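Cysteine synthase 3 (Entamoeba histolytica, PDB 6KR5) catalyses the pyridoxal-phosphate-dependent synthesis of cysteine from O-acetylserine and sulfide, as an O-acetylserine sulfhydrylase. Local coordinates at residues I257-Q260 and D261-M265; A266-V269 and V270-G274; A284-A287 and G288-A292; T326-Q329 and V330-S333. All coordinates share one frame; numbering follows the deposited sequence.

Overall arrangement
The chain leaves strand 253-257, an outermost strand of the six-stranded mixed sheet, and at contact 1 turns straight into helix 259-273. Contact 2 follows on the last turns of that helix. Contact 3 lies on the next helix, 279-292, which leads toward strand 301-306 of the same sheet, and contact 4 opens helix 327-335 near the C terminus. All four are local and come in series, so none encloses or crosses another. They meet through side chains: Met265 and Val269 pack on Leu289 and Ile285, while Lys264 probably hydrogen-bonds to Ser333 and Ala268 packs on Val330. Contacts 3 and 4 do not touch, their nearest atoms being about 5 Å apart.

Contact 1. Residues I257-Q260 and D261-M265; sequences IKTQ and DAWKM
Thr259 and Trp263, one helical turn apart, lie alongside each other, and the methyl CG2 of Thr259 sits over one face of the indole. This CH-pi contact puts CG2 3.7 Å from the centroid of the Trp263 six-membered ring, displaced toward the rim. The threonine torsion decides which branch does this: with chi1 at -69°, CG2 is anti to the backbone N, which places it above the ring, while OG1 turns off to Glu220 and Gly233. The Gln260 amide stands almost upright to the indole, the two planes 84° apart, and its NE2 comes within 3.3 Å of Trp263 CZ3. Apolar packing is slighter at the strand end, where Ile257 CG2 lies 4.1 Å from Ala262 CB.

Ala262 N bonds to Lys258 O at 2.9 Å and Trp263 N to Thr259 O at 3.1 Å. A water bridges the N-cap residue and the first turn: it accepts from Lys258 N at 2.9 Å and donates to Asp261 OD2 at 2.8 Å. Trp263 NE1 is bonded to Gly233 O, which fixes the turn of the indole. The whole is a strand-to-helix junction of the pyridoxal-phosphate-dependent enzyme fold, leading from strand 253-257 into helix 259-273.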
ATOM      1  N   ILE B 257     -12.614   3.341 -22.766  1.00 18.99           N
ATOM      2  CA  ILE B 257     -13.393   2.691 -21.717  1.00 20.29           C
ATOM      3  C   ILE B 257     -14.282   3.741 -21.064  1.00 19.81           C
ATOM      4  O   ILE B 257     -13.805   4.814 -20.671  1.00 21.25           O
ATOM      5  CB  ILE B 257     -12.491   2.007 -20.665  1.00 19.16           C
ATOM      6  CG1 ILE B 257     -11.693   0.843 -21.271  1.00 19.86           C
ATOM      7  CG2 ILE B 257     -13.316   1.541 -19.463  1.00 20.76           C
ATOM      8  CD1 ILE B 257     -12.543  -0.413 -21.644  1.00 21.96           C
ATOM      9  N   LYS B 258     -15.575   3.438 -20.948  1.00 18.93           N
ATOM     10  CA  LYS B 258     -16.488   4.360 -20.282  1.00 21.66           C
ATOM     11  C   LYS B 258     -16.165   4.472 -18.796  1.00 19.54           C
ATOM     12  O   LYS B 258     -15.881   3.470 -18.125  1.00 21.51           O
ATOM     13  CB  LYS B 258     -17.939   3.906 -20.449  1.00 21.54           C
ATOM     14  CG  LYS B 258     -18.468   3.934 -21.884  1.00 26.78           C
ATOM     15  CD  LYS B 258     -19.879   3.371 -21.909  1.00 27.84           C
ATOM     16  CE  LYS B 258     -20.518   3.479 -23.281  1.00 41.01           C
ATOM     17  NZ  LYS B 258     -21.812   2.743 -23.309  1.00 43.89           N
ATOM     18  N   THR B 259     -16.264   5.700 -18.279  1.00 20.64           N
ATOM     19  CA  THR B 259     -16.039   5.959 -16.858  1.00 19.18           C
ATOM     20  C   THR B 259     -16.798   4.969 -15.975  1.00 18.47           C
ATOM     21  O   THR B 259     -16.209   4.334 -15.092  1.00 20.44           O
ATOM     22  CB  THR B 259     -16.446   7.396 -16.517  1.00 21.87           C
ATOM     23  OG1 THR B 259     -15.531   8.307 -17.129  1.00 20.52           O
ATOM     24  CG2 THR B 259     -16.377   7.639 -15.021  1.00 20.74           C
ATOM     25  N   GLN B 260     -18.106   4.799 -16.217  1.00 21.28           N
ATOM     26  CA  GLN B 260     -18.898   3.928 -15.349  1.00 19.23           C
ATOM     27  C   GLN B 260     -18.459   2.474 -15.444  1.00 20.06           C
ATOM     28  O   GLN B 260     -18.523   1.743 -14.448  1.00 21.67           O
ATOM     29  CB  GLN B 260     -20.388   4.029 -15.682  1.00 21.87           C
ATOM     30  CG  GLN B 260     -20.990   5.401 -15.496  1.00 27.45           C
ATOM     31  CD  GLN B 260     -20.992   5.869 -14.061  1.00 36.45           C
ATOM     32  OE1 GLN B 260     -21.095   5.072 -13.127  1.00 37.53           O
ATOM     33  NE2 GLN B 260     -20.874   7.182 -13.875  1.00 42.86           N
ATOM     34  N   ASP B 261     -18.020   2.034 -16.623  1.00 21.28           N
ATOM     35  CA  ASP B 261     -17.531   0.667 -16.768  1.00 19.83           C
ATOM     36  C   ASP B 261     -16.207   0.478 -16.037  1.00 20.84           C
ATOM     37  O   ASP B 261     -15.963  -0.579 -15.440  1.00 22.00           O
ATOM     38  CB  ASP B 261     -17.374   0.309 -18.248  1.00 22.99           C
ATOM     39  CG  ASP B 261     -18.700   0.187 -18.973  1.00 28.72           C
ATOM     40  OD1 ASP B 261     -19.759   0.270 -18.309  1.00 28.60           O
ATOM     41  OD2 ASP B 261     -18.676   0.006 -20.218  1.00 25.43           O
ATOM     42  N   ALA B 262     -15.334   1.490 -16.074  1.00 20.07           N
ATOM     43  CA  ALA B 262     -14.090   1.398 -15.315  1.00 18.56           C
ATOM     44  C   ALA B 262     -14.366   1.205 -13.828  1.00 19.08           C
ATOM     45  O   ALA B 262     -13.721   0.380 -13.164  1.00 20.38           O
ATOM     46  CB  ALA B 262     -13.244   2.655 -15.553  1.00 18.83           C
ATOM     47  N   TRP B 263     -15.320   1.959 -13.285  1.00 20.86           N
ATOM     48  CA  TRP B 263     -15.642   1.838 -11.870  1.00 18.49           C
ATOM     49  C   TRP B 263     -16.249   0.478 -11.563  1.00 21.39           C
ATOM     50  O   TRP B 263     -15.892  -0.160 -10.569  1.00 21.67           O
ATOM     51  CB  TRP B 263     -16.613   2.927 -11.446  1.00 21.70           C
ATOM     52  CG  TRP B 263     -16.099   4.303 -11.556  1.00 20.04           C
ATOM     53  CD1 TRP B 263     -14.793   4.704 -11.684  1.00 21.16           C
ATOM     54  CD2 TRP B 263     -16.888   5.492 -11.532  1.00 23.82           C
ATOM     55  NE1 TRP B 263     -14.733   6.085 -11.748  1.00 26.04           N
ATOM     56  CE2 TRP B 263     -16.005   6.586 -11.657  1.00 22.35           C
ATOM     57  CE3 TRP B 263     -18.263   5.737 -11.437  1.00 24.06           C
ATOM     58  CZ2 TRP B 263     -16.452   7.902 -11.662  1.00 25.41           C
ATOM     59  CZ3 TRP B 263     -18.706   7.044 -11.452  1.00 27.08           C
ATOM     60  CH2 TRP B 263     -17.803   8.109 -11.569  1.00 24.91           C
ATOM     61  N   LYS B 264     -17.204   0.041 -12.394  1.00 19.13           N
ATOM     62  CA  LYS B 264     -17.820  -1.266 -12.192  1.00 19.95           C
ATOM     63  C   LYS B 264     -16.779  -2.383 -12.272  1.00 21.34           C
ATOM     64  O   LYS B 264     -16.789  -3.309 -11.453  1.00 20.92           O
ATOM     65  CB  LYS B 264     -18.932  -1.480 -13.219  1.00 21.37           C
ATOM     66  CG  LYS B 264     -19.685  -2.788 -13.021  1.00 24.38           C
ATOM     67  CD  LYS B 264     -21.078  -2.744 -13.649  1.00 31.57           C
ATOM     68  CE  LYS B 264     -21.007  -2.730 -15.154  1.00 36.22           C
ATOM     69  NZ  LYS B 264     -22.344  -2.562 -15.804  1.00 42.72           N
ATOM     70  N   MET B 265     -15.863  -2.301 -13.244  1.00 20.35           N
ATOM     71  CA  MET B 265     -14.787  -3.286 -13.324  1.00 19.59           C
ATOM     72  C   MET B 265     -13.950  -3.307 -12.048  1.00 19.96           C
ATOM     73  O   MET B 265     -13.614  -4.383 -11.537  1.00 19.37           O
ATOM     74  CB  MET B 265     -13.896  -3.003 -14.532  1.00 20.05           C
ATOM     75  CG  MET B 265     -12.883  -4.105 -14.778  1.00 20.42           C
ATOM     76  SD  MET B 265     -13.619  -5.498 -15.682  1.00 21.98           S
ATOM     77  CE  MET B 265     -13.693  -6.744 -14.403  1.00 22.25           C
TER
HETATM   78  O   HOH W   1     -16.514   0.830 -21.720  1.00 24.51           O

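Contact 2. Residues A266-V269 and V270-G274; sequences ARAV and VKYDG
Tyr272 leans back over the preceding turn, its CD2 4.2 Å from the methyl CB of Ala268, in the C-terminal turns of helix 259-273. The phenol ring is set by chi1 at -61°, which places CG anti to its own carbonyl carbon and sends the ring back along the helix. There CD2 also comes 3.3 Å from Ala268 O, an oblique approach. That same carbonyl oxygen accepts from Tyr272 N at 2.8 Å, so backbone and ring of Tyr272 both close on one residue.

Val270 is turned differently. Its CG1 is wedged between the backbone N and the carbonyl carbon (chi1 61°), which brings the methyl 3.3 Å from Arg267 O; the side chain also packs on Phe123 of the second subunit, so this turn reaches the dimer interface. Arg267 points away from the following turn, to a salt bridge with Glu323 and a bond to Leu318 O. Asp273 turns its carboxylate to the backbone N-H groups of His30, Gly31 and Val32, tying the helix end to an early loop of the chain. Gly274, with positive phi, is the first residue to leave helical geometry; before it, Asp273 N donates to Val269 O at 2.8 Å. Lys271 keeps its CB by Arg267 O, while its CG lies over one face of the Tyr272 phenol, 3.9 Å above the plane and toward the rim.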
ATOM      1  N   ALA B 266     -13.593  -2.129 -11.523  1.00 20.47           N
ATOM      2  CA  ALA B 266     -12.778  -2.079 -10.312  1.00 18.27           C
ATOM      3  C   ALA B 266     -13.486  -2.749  -9.146  1.00 20.25           C
ATOM      4  O   ALA B 266     -12.859  -3.473  -8.366  1.00 20.54           O
ATOM      5  CB  ALA B 266     -12.438  -0.630  -9.970  1.00 21.84           C
ATOM      6  N   ARG B 267     -14.793  -2.523  -9.014  1.00 18.65           N
ATOM      7  CA  ARG B 267     -15.548  -3.176  -7.949  1.00 18.20           C
ATOM      8  C   ARG B 267     -15.569  -4.684  -8.131  1.00 19.47           C
ATOM      9  O   ARG B 267     -15.523  -5.435  -7.149  1.00 20.63           O
ATOM     10  CB  ARG B 267     -16.976  -2.639  -7.902  1.00 19.10           C
ATOM     11  CG  ARG B 267     -17.066  -1.227  -7.357  1.00 21.34           C
ATOM     12  CD  ARG B 267     -18.508  -0.829  -7.086  1.00 23.73           C
ATOM     13  NE  ARG B 267     -19.275  -0.614  -8.314  1.00 23.37           N
ATOM     14  CZ  ARG B 267     -19.349   0.543  -8.965  1.00 22.45           C
ATOM     15  NH1 ARG B 267     -18.695   1.608  -8.512  1.00 24.84           N
ATOM     16  NH2 ARG B 267     -20.089   0.635 -10.058  1.00 22.64           N
ATOM     17  N   ALA B 268     -15.663  -5.150  -9.377  1.00 20.72           N
ATOM     18  CA  ALA B 268     -15.701  -6.593  -9.621  1.00 19.74           C
ATOM     19  C   ALA B 268     -14.358  -7.245  -9.314  1.00 19.52           C
ATOM     20  O   ALA B 268     -14.308  -8.364  -8.790  1.00 20.80           O
ATOM     21  CB  ALA B 268     -16.112  -6.866 -11.065  1.00 20.69           C
ATOM     22  N   VAL B 269     -13.259  -6.558  -9.625  1.00 18.42           N
ATOM     23  CA  VAL B 269     -11.935  -7.121  -9.387  1.00 17.39           C
ATOM     24  C   VAL B 269     -11.696  -7.321  -7.895  1.00 22.13           C
ATOM     25  O   VAL B 269     -11.172  -8.357  -7.472  1.00 20.32           O
ATOM     26  CB  VAL B 269     -10.870  -6.215 -10.028  1.00 17.13           C
ATOM     27  CG1 VAL B 269      -9.471  -6.646  -9.610  1.00 22.10           C
ATOM     28  CG2 VAL B 269     -11.024  -6.271 -11.536  1.00 20.15           C
ATOM     29  N   VAL B 270     -12.076  -6.345  -7.066  1.00 20.03           N
ATOM     30  CA  VAL B 270     -11.836  -6.539  -5.642  1.00 20.11           C
ATOM     31  C   VAL B 270     -12.777  -7.610  -5.083  1.00 20.13           C
ATOM     32  O   VAL B 270     -12.361  -8.427  -4.252  1.00 21.75           O
ATOM     33  CB  VAL B 270     -11.905  -5.196  -4.875  1.00 23.24           C
ATOM     34  CG1 VAL B 270     -13.250  -4.559  -4.988  1.00 23.98           C
ATOM     35  CG2 VAL B 270     -11.504  -5.381  -3.399  1.00 23.32           C
ATOM     36  N   LYS B 271     -14.015  -7.692  -5.575  1.00 20.05           N
ATOM     37  CA  LYS B 271     -14.945  -8.676  -5.023  1.00 21.50           C
ATOM     38  C   LYS B 271     -14.585 -10.097  -5.442  1.00 20.89           C
ATOM     39  O   LYS B 271     -14.711 -11.034  -4.639  1.00 24.88           O
ATOM     40  CB  LYS B 271     -16.377  -8.360  -5.446  1.00 22.27           C
ATOM     41  CG  LYS B 271     -17.418  -9.211  -4.711  1.00 26.43           C
ATOM     42  CD  LYS B 271     -18.838  -8.774  -5.053  1.00 30.64           C
ATOM     43  CE  LYS B 271     -19.855  -9.694  -4.401  1.00 36.56           C
ATOM     44  NZ  LYS B 271     -21.258  -9.345  -4.756  1.00 45.19           N
ATOM     45  N   TYR B 272     -14.161 -10.290  -6.698  1.00 21.19           N
ATOM     46  CA  TYR B 272     -13.987 -11.636  -7.229  1.00 20.87           C
ATOM     47  C   TYR B 272     -12.543 -12.084  -7.375  1.00 20.39           C
ATOM     48  O   TYR B 272     -12.303 -13.294  -7.500  1.00 23.37           O
ATOM     49  CB  TYR B 272     -14.730 -11.761  -8.570  1.00 22.89           C
ATOM     50  CG  TYR B 272     -16.208 -11.511  -8.353  1.00 23.62           C
ATOM     51  CD1 TYR B 272     -16.932 -12.324  -7.493  1.00 27.33           C
ATOM     52  CD2 TYR B 272     -16.860 -10.442  -8.946  1.00 27.54           C
ATOM     53  CE1 TYR B 272     -18.271 -12.098  -7.253  1.00 27.79           C
ATOM     54  CE2 TYR B 272     -18.218 -10.211  -8.714  1.00 24.21           C
ATOM     55  CZ  TYR B 272     -18.912 -11.044  -7.863  1.00 25.13           C
ATOM     56  OH  TYR B 272     -20.265 -10.846  -7.603  1.00 30.04           O
ATOM     57  N   ASP B 273     -11.569 -11.159  -7.352  1.00 19.00           N
ATOM     58  CA  ASP B 273     -10.164 -11.533  -7.278  1.00 19.93           C
ATOM     59  C   ASP B 273      -9.482 -11.035  -6.017  1.00 19.08           C
ATOM     60  O   ASP B 273      -8.323 -11.392  -5.782  1.00 22.61           O
ATOM     61  CB  ASP B 273      -9.401 -11.034  -8.518  1.00 19.36           C
ATOM     62  CG  ASP B 273      -9.694 -11.880  -9.727  1.00 19.63           C
ATOM     63  OD1 ASP B 273      -9.001 -12.904  -9.926  1.00 22.60           O
ATOM     64  OD2 ASP B 273     -10.636 -11.527 -10.451  1.00 21.81           O
ATOM     65  N   GLY B 274     -10.168 -10.256  -5.185  1.00 19.19           N
ATOM     66  CA  GLY B 274      -9.545  -9.810  -3.959  1.00 19.56           C
ATOM     67  C   GLY B 274      -8.420  -8.817  -4.127  1.00 20.36           C
ATOM     68  O   GLY B 274      -7.587  -8.686  -3.226  1.00 21.32           O
TER

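Contact 3. Residues A284-A287 and G288-A292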
ATOM      1  N   ALA B 284      -8.089  -0.236 -17.265  1.00 19.92           N
ATOM      2  CA  ALA B 284      -7.099  -1.100 -17.893  1.00 18.50           C
ATOM      3  C   ALA B 284      -7.547  -2.554 -17.886  1.00 19.20           C
ATOM      4  O   ALA B 284      -7.414  -3.249 -18.898  1.00 20.47           O
ATOM      5  CB  ALA B 284      -5.745  -0.952 -17.200  1.00 20.23           C
ATOM      6  N   ILE B 285      -8.085  -3.034 -16.758  1.00 19.51           N
ATOM      7  CA  ILE B 285      -8.487  -4.439 -16.686  1.00 20.94           C
ATOM      8  C   ILE B 285      -9.613  -4.719 -17.670  1.00 21.07           C
ATOM      9  O   ILE B 285      -9.584  -5.724 -18.388  1.00 21.64           O
ATOM     10  CB  ILE B 285      -8.871  -4.830 -15.248  1.00 20.50           C
ATOM     11  CG1 ILE B 285      -7.598  -4.960 -14.415  1.00 19.28           C
ATOM     12  CG2 ILE B 285      -9.643  -6.168 -15.238  1.00 21.55           C
ATOM     13  CD1 ILE B 285      -7.810  -5.130 -12.924  1.00 20.54           C
ATOM     14  N   LEU B 286     -10.604  -3.825 -17.753  1.00 20.84           N
ATOM     15  CA  LEU B 286     -11.698  -4.073 -18.692  1.00 21.00           C
ATOM     16  C   LEU B 286     -11.189  -4.098 -20.129  1.00 22.01           C
ATOM     17  O   LEU B 286     -11.573  -4.976 -20.912  1.00 21.87           O
ATOM     18  CB  LEU B 286     -12.799  -3.028 -18.521  1.00 19.66           C
ATOM     19  CG  LEU B 286     -13.973  -3.168 -19.492  1.00 20.41           C
ATOM     20  CD1 LEU B 286     -14.561  -4.570 -19.423  1.00 22.57           C
ATOM     21  CD2 LEU B 286     -15.029  -2.137 -19.175  1.00 20.63           C
ATOM     22  N   ALA B 287     -10.305  -3.162 -20.491  1.00 21.00           N
ATOM     23  CA  ALA B 287      -9.710  -3.206 -21.823  1.00 20.94           C
ATOM     24  C   ALA B 287      -8.955  -4.511 -22.037  1.00 21.76           C
ATOM     25  O   ALA B 287      -8.983  -5.080 -23.135  1.00 23.85           O
ATOM     26  CB  ALA B 287      -8.773  -2.017 -22.035  1.00 22.77           C
ATOM     27  N   GLY B 288      -8.281  -5.001 -20.997  1.00 20.80           N
ATOM     28  CA  GLY B 288      -7.527  -6.235 -21.134  1.00 22.08           C
ATOM     29  C   GLY B 288      -8.426  -7.452 -21.263  1.00 20.75           C
ATOM     30  O   GLY B 288      -8.087  -8.406 -21.972  1.00 22.82           O
ATOM     31  N   LEU B 289      -9.562  -7.454 -20.554  1.00 20.97           N
ATOM     32  CA  LEU B 289     -10.502  -8.565 -20.662  1.00 22.85           C
ATOM     33  C   LEU B 289     -11.170  -8.583 -22.030  1.00 24.80           C
ATOM     34  O   LEU B 289     -11.422  -9.658 -22.590  1.00 25.92           O
ATOM     35  CB  LEU B 289     -11.552  -8.492 -19.548  1.00 23.82           C
ATOM     36  CG  LEU B 289     -11.069  -8.714 -18.106  1.00 21.28           C
ATOM     37  CD1 LEU B 289     -12.237  -8.657 -17.123  1.00 25.55           C
ATOM     38  CD2 LEU B 289     -10.310 -10.033 -17.953  1.00 22.86           C
ATOM     39  N   LYS B 290     -11.481  -7.410 -22.578  1.00 22.70           N
ATOM     40  CA  LYS B 290     -11.973  -7.355 -23.954  1.00 21.30           C
ATOM     41  C   LYS B 290     -10.917  -7.867 -24.917  1.00 24.45           C
ATOM     42  O   LYS B 290     -11.228  -8.608 -25.861  1.00 27.06           O
ATOM     43  CB  LYS B 290     -12.390  -5.930 -24.310  1.00 23.83           C
ATOM     44  CG  LYS B 290     -13.560  -5.445 -23.490  1.00 27.32           C
ATOM     45  CD  LYS B 290     -14.045  -4.090 -23.956  1.00 27.51           C
ATOM     46  CE  LYS B 290     -15.314  -3.720 -23.219  1.00 33.58           C
ATOM     47  NZ  LYS B 290     -15.835  -2.377 -23.584  1.00 39.73           N
ATOM     48  N   GLU B 291      -9.660  -7.488 -24.693  1.00 26.39           N
ATOM     49  CA  GLU B 291      -8.575  -8.010 -25.513  1.00 23.91           C
ATOM     50  C   GLU B 291      -8.510  -9.532 -25.428  1.00 25.67           C
ATOM     51  O   GLU B 291      -8.334 -10.216 -26.445  1.00 26.79           O
ATOM     52  CB  GLU B 291      -7.259  -7.378 -25.064  1.00 28.86           C
ATOM     53  CG  GLU B 291      -6.129  -7.547 -26.044  1.00 30.24           C
ATOM     54  CD  GLU B 291      -6.275  -6.655 -27.261  1.00 26.88           C
ATOM     55  OE1 GLU B 291      -7.048  -5.665 -27.217  1.00 27.55           O
ATOM     56  OE2 GLU B 291      -5.611  -6.956 -28.269  1.00 29.54           O
ATOM     57  N   ALA B 292      -8.684 -10.081 -24.223  1.00 24.39           N
ATOM     58  CA  ALA B 292      -8.636 -11.520 -23.999  1.00 22.59           C
ATOM     59  C   ALA B 292      -9.801 -12.259 -24.644  1.00 28.88           C
ATOM     60  O   ALA B 292      -9.759 -13.492 -24.733  1.00 30.04           O
ATOM     61  CB  ALA B 292      -8.609 -11.805 -22.492  1.00 22.91           C
TER
HETATM   62  O   HOH W   2      -8.709  -3.864 -25.724  1.00 27.10           O
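Ile285 and Leu289 run alongside each other in the same direction, Ile285 CG2 being 4.1 Å from Leu289 CD1. In Ile285 a chi1 of -75° sets CG2 anti to the backbone N, directing that branch to Leu289 while CG1 and CD1 lead off from it. One residue further on, the extended chain of Lys290 slants across Leu286, its CE 4.0 Å from Leu286 CD1.

Backbone bonds run without interruption through these turns: Gly288 N to Ala284 O, Leu289 N to Ile285 O at 2.8 Å, Lys290 N to Leu286 O, and Glu291 N to Ala287 O at 2.9 Å. Ala287 O has a further partner, a water that donates to it at 2.9 Å and also to Glu291 OE1 at 2.9 Å, bridging carbonyl and carboxylate one turn apart. The Glu291 carboxylate has salt bridges to Lys212 and Lys294, which probably offset the like charge of nearby Glu253.

The helix is held between several elements. Ile285 and Leu289 pack on Met265 of helix 259-273, Leu286 and Leu289 on Leu335 of helix 327-335, and Ala284 and Ala292 on strand 301-306.

Contact 4. Residues T326-Q329 and V330-S333; sequences TKQQ and VLDS
With chi1 of Lys327 at 180°, CG is anti to the backbone N and runs toward the following turn, where Leu331, its own CG folded beside its backbone N (chi1 -69°), brings CD1 within 3.9 Å of Lys327 CG. The two side chains slant past each other at the start of helix 327-335, whose first turn is closed by a capping box. In that motif Gln329 N donates to Thr326 OG1 at 3.2 Å, while Thr326 N donates to Gln329 OE1 at 3.1 Å; the pair of bonds occupies N-H groups at the helix start and holds the extended Gln329 chain back against the cap residue.

Beyond its contact with Leu331, the lysine bends at chi3 and takes NZ to a salt bridge with Asp34 and a bond to Gly31 O. The Asp332 carboxylate accepts through OD1 from His35, and Leu331 also packs on His35, so this face of the helix is fastened to the loop holding Gly31, Asp34 and His35. Backbone bonds are regular, with Leu331 N to Lys327 O at 2.8 Å. Ser333, which also meets Lys264 NZ of helix 259-273, turns its hydroxyl back to the preceding turn, OG donating to Val330 O at 2.8 Å.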
ATOM      1  N   THR B 326     -25.195 -10.996  -9.788  1.00 21.04           N
ATOM      2  CA  THR B 326     -24.174 -12.004  -9.571  1.00 22.66           C
ATOM      3  C   THR B 326     -22.939 -11.687 -10.399  1.00 21.70           C
ATOM      4  O   THR B 326     -22.950 -10.816 -11.275  1.00 22.19           O
ATOM      5  CB  THR B 326     -24.690 -13.383  -9.978  1.00 22.64           C
ATOM      6  OG1 THR B 326     -24.941 -13.362 -11.388  1.00 23.69           O
ATOM      7  CG2 THR B 326     -25.968 -13.720  -9.238  1.00 23.96           C
ATOM      8  N   LYS B 327     -21.861 -12.434 -10.141  1.00 21.84           N
ATOM      9  CA  LYS B 327     -20.660 -12.260 -10.952  1.00 24.17           C
ATOM     10  C   LYS B 327     -20.966 -12.413 -12.433  1.00 20.90           C
ATOM     11  O   LYS B 327     -20.508 -11.615 -13.259  1.00 22.89           O
ATOM     12  CB  LYS B 327     -19.571 -13.254 -10.548  1.00 25.43           C
ATOM     13  CG  LYS B 327     -18.320 -13.076 -11.390  1.00 28.34           C
ATOM     14  CD  LYS B 327     -17.146 -13.900 -10.883  1.00 32.37           C
ATOM     15  CE  LYS B 327     -17.020 -15.196 -11.661  1.00 28.70           C
ATOM     16  NZ  LYS B 327     -15.867 -15.995 -11.178  1.00 27.63           N
ATOM     17  N   GLN B 328     -21.766 -13.415 -12.800  1.00 22.48           N
ATOM     18  CA  GLN B 328     -22.019 -13.594 -14.223  1.00 23.62           C
ATOM     19  C   GLN B 328     -22.830 -12.437 -14.791  1.00 21.76           C
ATOM     20  O   GLN B 328     -22.581 -11.999 -15.921  1.00 23.08           O
ATOM     21  CB  GLN B 328     -22.703 -14.934 -14.486  1.00 28.21           C
ATOM     22  CG  GLN B 328     -21.698 -16.079 -14.608  1.00 37.36           C
ATOM     23  CD  GLN B 328     -20.524 -15.740 -15.529  1.00 44.07           C
ATOM     24  OE1 GLN B 328     -19.359 -15.810 -15.125  1.00 37.38           O
ATOM     25  NE2 GLN B 328     -20.828 -15.385 -16.774  1.00 44.72           N
ATOM     26  N   GLN B 329     -23.788 -11.909 -14.025  1.00 22.68           N
ATOM     27  CA  GLN B 329     -24.525 -10.752 -14.518  1.00 20.06           C
ATOM     28  C   GLN B 329     -23.595  -9.570 -14.730  1.00 21.17           C
ATOM     29  O   GLN B 329     -23.704  -8.853 -15.730  1.00 22.66           O
ATOM     30  CB  GLN B 329     -25.643 -10.371 -13.555  1.00 20.40           C
ATOM     31  CG  GLN B 329     -26.763 -11.410 -13.515  1.00 23.44           C
ATOM     32  CD  GLN B 329     -27.904 -10.997 -12.612  1.00 21.16           C
ATOM     33  OE1 GLN B 329     -27.855 -11.197 -11.391  1.00 23.49           O
ATOM     34  NE2 GLN B 329     -28.945 -10.421 -13.210  1.00 24.16           N
ATOM     35  N   VAL B 330     -22.679  -9.347 -13.787  1.00 20.10           N
ATOM     36  CA  VAL B 330     -21.770  -8.212 -13.906  1.00 21.04           C
ATOM     37  C   VAL B 330     -20.824  -8.407 -15.080  1.00 22.39           C
ATOM     38  O   VAL B 330     -20.618  -7.490 -15.881  1.00 21.57           O
ATOM     39  CB  VAL B 330     -21.001  -7.997 -12.588  1.00 21.43           C
ATOM     40  CG1 VAL B 330     -19.882  -6.992 -12.804  1.00 23.38           C
ATOM     41  CG2 VAL B 330     -21.941  -7.494 -11.519  1.00 23.04           C
ATOM     42  N   LEU B 331     -20.223  -9.594 -15.200  1.00 21.02           N
ATOM     43  CA  LEU B 331     -19.273  -9.806 -16.292  1.00 20.00           C
ATOM     44  C   LEU B 331     -19.970  -9.795 -17.647  1.00 24.80           C
ATOM     45  O   LEU B 331     -19.416  -9.286 -18.625  1.00 24.84           O
ATOM     46  CB  LEU B 331     -18.509 -11.108 -16.096  1.00 21.43           C
ATOM     47  CG  LEU B 331     -17.535 -11.106 -14.917  1.00 20.50           C
ATOM     48  CD1 LEU B 331     -16.798 -12.428 -14.872  1.00 24.62           C
ATOM     49  CD2 LEU B 331     -16.551  -9.954 -15.025  1.00 24.38           C
ATOM     50  N   ASP B 332     -21.185 -10.354 -17.731  1.00 23.82           N
ATOM     51  CA  ASP B 332     -21.949 -10.255 -18.975  1.00 24.39           C
ATOM     52  C   ASP B 332     -22.185  -8.798 -19.362  1.00 26.84           C
ATOM     53  O   ASP B 332     -22.067  -8.435 -20.539  1.00 27.29           O
ATOM     54  CB  ASP B 332     -23.288 -10.978 -18.838  1.00 23.23           C
ATOM     55  CG  ASP B 332     -23.190 -12.472 -19.103  1.00 29.99           C
ATOM     56  OD1 ASP B 332     -22.157 -12.934 -19.626  1.00 33.72           O
ATOM     57  OD2 ASP B 332     -24.168 -13.188 -18.789  1.00 30.95           O
ATOM     58  N   SER B 333     -22.526  -7.949 -18.389  1.00 26.42           N
ATOM     59  CA  SER B 333     -22.812  -6.546 -18.684  1.00 24.58           C
ATOM     60  C   SER B 333     -21.578  -5.813 -19.197  1.00 26.40           C
ATOM     61  O   SER B 333     -21.701  -4.823 -19.930  1.00 32.17           O
ATOM     62  CB  SER B 333     -23.373  -5.855 -17.439  1.00 26.22           C
ATOM     63  OG  SER B 333     -22.335  -5.420 -16.569  1.00 29.54           O
TER